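Local coordinates for hypothetical protein AF0941 (Archaeoglobus fulgidus, PDB 1YOZ), which is of unknown function and belongs to the AF0941-like family, forming an all-helical chain that pairs with a second copy of itself, at residues B[55-58]-B[59-63]; B[5-8]-B[9-12]. All coordinates share one frame; numbering follows the deposited sequence.

Interaction 1: residues B[55-58]-B[59-63]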
loop_
_atom_site.group_PDB
_atom_site.type_symbol
_atom_site.label_atom_id
_atom_site.label_comp_id
_atom_site.label_asym_id
_atom_site.label_seq_id
_atom_site.Cartn_x
_atom_site.Cartn_y
_atom_site.Cartn_z
ATOM N N ALA B 55 -18.930 -0.658 -0.356
ATOM C CA ALA B 55 -17.926 -1.684 -0.553
ATOM C C ALA B 55 -18.410 -2.995 0.015
ATOM O O ALA B 55 -18.967 -3.031 1.115
ATOM C CB ALA B 55 -16.588 -1.278 0.106
ATOM N N GLU B 56 -18.161 -4.068 -0.739
ATOM C CA GLU B 56 -18.462 -5.432 -0.346
ATOM C C GLU B 56 -17.535 -5.897 0.749
ATOM O O GLU B 56 -16.473 -5.303 0.947
ATOM C CB GLU B 56 -18.247 -6.313 -1.537
ATOM C CG GLU B 56 -18.533 -5.584 -2.832
ATOM C CD GLU B 56 -17.416 -5.771 -3.833
ATOM O OE1 GLU B 56 -16.728 -4.761 -4.140
ATOM O OE2 GLU B 56 -17.226 -6.932 -4.293
ATOM N N LYS B 57 -17.901 -6.986 1.426
ATOM C CA LYS B 57 -17.150 -7.418 2.607
ATOM C C LYS B 57 -15.710 -7.809 2.247
ATOM O O LYS B 57 -14.795 -7.645 3.038
ATOM C CB LYS B 57 -17.894 -8.523 3.397
ATOM C CG LYS B 57 -17.363 -9.945 3.252
ATOM C CD LYS B 57 -18.134 -10.955 4.109
ATOM C CE LYS B 57 -17.961 -10.670 5.588
ATOM N NZ LYS B 57 -16.577 -11.019 6.028
ATOM N N GLU B 58 -15.528 -8.327 1.044
ATOM C CA GLU B 58 -14.201 -8.801 0.606
ATOM C C GLU B 58 -13.287 -7.614 0.224
ATOM O O GLU B 58 -12.069 -7.732 0.362
ATOM C CB GLU B 58 -14.348 -9.739 -0.570
ATOM C CG GLU B 58 -13.642 -11.088 -0.447
ATOM C CD GLU B 58 -14.437 -12.185 -1.140
ATOM O OE1 GLU B 58 -15.667 -12.285 -0.884
ATOM O OE2 GLU B 58 -13.855 -12.940 -1.947
ATOM N N GLU B 59 -13.874 -6.494 -0.235
ATOM C CA GLU B 59 -13.104 -5.266 -0.441
ATOM C C GLU B 59 -12.672 -4.701 0.892
ATOM O O GLU B 59 -11.545 -4.241 1.030
ATOM C CB GLU B 59 -13.879 -4.140 -1.139
ATOM C CG GLU B 59 -14.070 -4.204 -2.624
ATOM C CD GLU B 59 -12.851 -3.865 -3.421
ATOM O OE1 GLU B 59 -12.449 -2.683 -3.524
ATOM O OE2 GLU B 59 -12.338 -4.793 -4.011
ATOM N N VAL B 60 -13.579 -4.627 1.873
ATOM C CA VAL B 60 -13.128 -4.057 3.121
ATOM C C VAL B 60 -12.184 -4.984 3.852
ATOM O O VAL B 60 -11.330 -4.497 4.557
ATOM C CB VAL B 60 -14.256 -3.540 4.069
ATOM C CG1 VAL B 60 -15.069 -2.399 3.396
ATOM C CG2 VAL B 60 -15.113 -4.686 4.546
ATOM N N GLN B 61 -12.342 -6.302 3.685
ATOM C CA GLN B 61 -11.393 -7.306 4.226
ATOM C C GLN B 61 -9.979 -7.138 3.660
ATOM O O GLN B 61 -9.020 -7.247 4.356
ATOM C CB GLN B 61 -11.848 -8.718 3.845
ATOM C CG GLN B 61 -13.097 -9.225 4.576
ATOM C CD GLN B 61 -13.457 -10.648 4.146
ATOM O OE1 GLN B 61 -13.678 -10.942 2.959
ATOM N NE2 GLN B 61 -13.487 -11.541 5.110
ATOM N N ARG B 62 -9.891 -6.910 2.367
ATOM C CA ARG B 62 -8.623 -6.550 1.718
ATOM C C ARG B 62 -8.041 -5.268 2.319
ATOM O O ARG B 62 -6.910 -5.253 2.756
ATOM C CB ARG B 62 -8.909 -6.407 0.225
ATOM C CG ARG B 62 -7.669 -6.322 -0.652
ATOM C CD ARG B 62 -7.334 -4.881 -0.953
ATOM N NE ARG B 62 -6.279 -4.817 -1.958
ATOM C CZ ARG B 62 -5.990 -3.746 -2.692
ATOM N NH1 ARG B 62 -6.649 -2.601 -2.494
ATOM N NH2 ARG B 62 -4.979 -3.816 -3.565
ATOM N N ASN B 63 -8.834 -4.192 2.428
ATOM C CA ASN B 63 -8.314 -2.963 3.056
ATOM C C ASN B 63 -7.782 -3.176 4.487
ATOM O O ASN B 63 -6.753 -2.619 4.878
ATOM C CB ASN B 63 -9.417 -1.872 3.034
ATOM C CG ASN B 63 -8.894 -0.440 3.262
ATOM O OD1 ASN B 63 -9.586 0.502 2.884
ATOM N ND2 ASN B 63 -7.706 -0.263 3.867
#
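The first turn of helix 57-73 is the setting here, with Glu56 at its N-cap position and Ala55 just ahead of it. The carbonyl oxygen of Glu56 opens the helical ladder: Val60 N donates to Glu56 O at 3.1 Å in a nearly straight bond (163°), and Glu59 N makes a weak, bent one to the same oxygen. Two residues further along, Arg62 N donates to Glu58 O at 3.1 Å. On the buried side Ala55 CB lies 3.8 Å from Val60 CG1, the methyl that is anti to the carbonyl carbon (chi1 -62°); Val60 also packs on Ile46 and Tyr50 of helix 32-51. The Glu56 side chain reaches along the helix start, bringing its OE1 to 3.1 Å from Glu59 CG. The two carboxylate planes are only 5° apart, and Glu56 OE1 stands 4.4 Å from Glu59 OE2. That pair of like charges is not in contact, and Glu59 is occupied otherwise: its OE1 accepts from the backbone N of Met3 and Leu4, its OE2 from His2 ND1. Lys57, for its part, makes a salt bridge to Glu115. Two acidic groups beside the N-terminus of a helix would probably be eased by its dipole, and the donors from the N-terminal loop (His2, Met3 and Leu4) should help Glu59 carry its charge while buried.

Interaction 2: residues B[5-8]-B[9-12]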
loop_
_atom_site.group_PDB
_atom_site.type_symbol
_atom_site.label_atom_id
_atom_site.label_comp_id
_atom_site.label_asym_id
_atom_site.label_seq_id
_atom_site.Cartn_x
_atom_site.Cartn_y
_atom_site.Cartn_z
ATOM N N TYR B 5 -8.399 0.857 -0.623
ATOM C CA TYR B 5 -7.301 0.908 0.364
ATOM C C TYR B 5 -7.201 2.303 0.889
ATOM O O TYR B 5 -6.440 3.140 0.360
ATOM C CB TYR B 5 -5.949 0.442 -0.228
ATOM C CG TYR B 5 -4.755 0.516 0.732
ATOM C CD1 TYR B 5 -3.561 1.155 0.369
ATOM C CD2 TYR B 5 -4.814 -0.061 1.993
ATOM C CE1 TYR B 5 -2.462 1.154 1.214
ATOM C CE2 TYR B 5 -3.719 -0.047 2.858
ATOM C CZ TYR B 5 -2.554 0.545 2.473
ATOM O OH TYR B 5 -1.516 0.602 3.372
ATOM N N ILE B 6 -8.002 2.559 1.920
ATOM C CA ILE B 6 -7.869 3.725 2.744
ATOM C C ILE B 6 -6.664 3.588 3.716
ATOM O O ILE B 6 -6.496 2.564 4.365
ATOM C CB ILE B 6 -9.213 3.990 3.534
ATOM C CG1 ILE B 6 -10.342 4.388 2.559
ATOM C CG2 ILE B 6 -9.011 5.026 4.593
ATOM C CD1 ILE B 6 -11.790 4.416 3.169
ATOM N N ASN B 7 -5.815 4.627 3.774
ATOM C CA ASN B 7 -4.731 4.740 4.722
ATOM C C ASN B 7 -4.304 6.197 4.725
ATOM O O ASN B 7 -3.570 6.651 3.828
ATOM C CB ASN B 7 -3.536 3.824 4.316
ATOM C CG ASN B 7 -2.436 3.818 5.333
ATOM O OD1 ASN B 7 -2.319 4.735 6.139
ATOM N ND2 ASN B 7 -1.550 2.818 5.249
ATOM N N SER B 8 -4.826 6.920 5.720
ATOM C CA SER B 8 -4.649 8.351 5.869
ATOM C C SER B 8 -3.216 8.693 6.198
ATOM O O SER B 8 -2.704 9.676 5.681
ATOM C CB SER B 8 -5.588 8.864 6.965
ATOM O OG SER B 8 -6.940 8.765 6.479
ATOM N N PHE B 9 -2.560 7.859 7.006
ATOM C CA PHE B 9 -1.168 8.156 7.360
ATOM C C PHE B 9 -0.282 8.097 6.127
ATOM O O PHE B 9 0.535 9.033 5.856
ATOM C CB PHE B 9 -0.619 7.232 8.445
ATOM C CG PHE B 9 0.785 7.553 8.847
ATOM C CD1 PHE B 9 1.039 8.511 9.832
ATOM C CD2 PHE B 9 1.865 6.913 8.233
ATOM C CE1 PHE B 9 2.347 8.842 10.188
ATOM C CE2 PHE B 9 3.177 7.248 8.565
ATOM C CZ PHE B 9 3.422 8.199 9.549
ATOM N N LEU B 10 -0.444 7.015 5.378
ATOM C CA LEU B 10 0.315 6.823 4.132
ATOM C C LEU B 10 0.117 7.976 3.158
ATOM O O LEU B 10 1.077 8.531 2.639
ATOM C CB LEU B 10 -0.016 5.461 3.498
ATOM C CG LEU B 10 0.682 5.171 2.161
ATOM C CD1 LEU B 10 2.163 4.950 2.309
ATOM C CD2 LEU B 10 -0.012 3.997 1.556
ATOM N N ASP B 11 -1.122 8.414 2.961
ATOM C CA ASP B 11 -1.356 9.510 2.032
ATOM C C ASP B 11 -0.770 10.829 2.537
ATOM O O ASP B 11 -0.180 11.577 1.758
ATOM C CB ASP B 11 -2.850 9.707 1.742
ATOM C CG ASP B 11 -3.453 8.598 0.885
ATOM O OD1 ASP B 11 -2.817 8.046 -0.058
ATOM O OD2 ASP B 11 -4.601 8.278 1.157
ATOM N N ARG B 12 -1.006 11.163 3.809
ATOM C CA ARG B 12 -0.452 12.428 4.345
ATOM C C ARG B 12 1.064 12.427 4.280
ATOM O O ARG B 12 1.667 13.424 3.921
ATOM C CB ARG B 12 -0.870 12.682 5.793
ATOM C CG ARG B 12 -2.241 13.326 5.921
ATOM C CD ARG B 12 -2.883 13.075 7.282
ATOM N NE ARG B 12 -4.257 12.667 7.049
ATOM C CZ ARG B 12 -5.329 13.450 7.097
ATOM N NH1 ARG B 12 -5.229 14.743 7.426
ATOM N NH2 ARG B 12 -6.521 12.913 6.827
HETATM O O HOH W 1 -6.454 7.088 2.460
#
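Segment 5-8 runs in extended and folds at Asn7, the N-cap, into helix 8-18, so that Asn7 O takes Asp11 N at 3.1 Å and Ser8 O takes Arg12 N at 2.9 Å. The Asn7 side chain adds the capping bond: with CG anti to the backbone N (chi1 -175°), OD1 turns back over the first turn and accepts from Leu10 N at 3.0 Å. The bond is almost straight (174°), though the donor sits well above the amide's carbonyl plane. The other end of the same amide is held too, ND2 donating to Tyr5 OH at 2.9 Å, in the amide plane. Leu10 CB packs 3.5 Å from Asn7 CG, and its CD2 meets Tyr5 CE1 at 3.8 Å, the two side chains crossing at about a right angle. With an alanine at Asn7, Leu10 N would probably be left without its capping acceptor and the Tyr5 hydroxyl without its amide donor. Asp11 OD1 forms a salt bridge with Arg62 of the second subunit, which ties this first turn to the other subunit. Its other oxygen, OD2, accepts from a water at 2.6 Å, and that water in turn accepts from Asn7 N at 2.9 Å.

Overall arrangement
Both contacts are helix starts: interaction 2 opens helix 8-18 and interaction 1, later in the chain, opens helix 57-73. Their centres lie 16 Å apart, yet they touch where segment 5-8 meets the end of segment 59-63. There Asn63 OD1 is 2.8 Å from Ile6 N, a probable hydrogen bond, and Arg62 NH1 packs 3.9 Å from Tyr5 CB. At both N-caps the backbone oxygen accepts from the residue four further on; Asn7 adds a side-chain bond to Leu10 N, whereas the Glu56 carboxylate makes no such capping bond. Arg62 of interaction 1 reaches Asp11 of the second subunit, the reciprocal bridge, so the two helix starts meet within the chain and between chains.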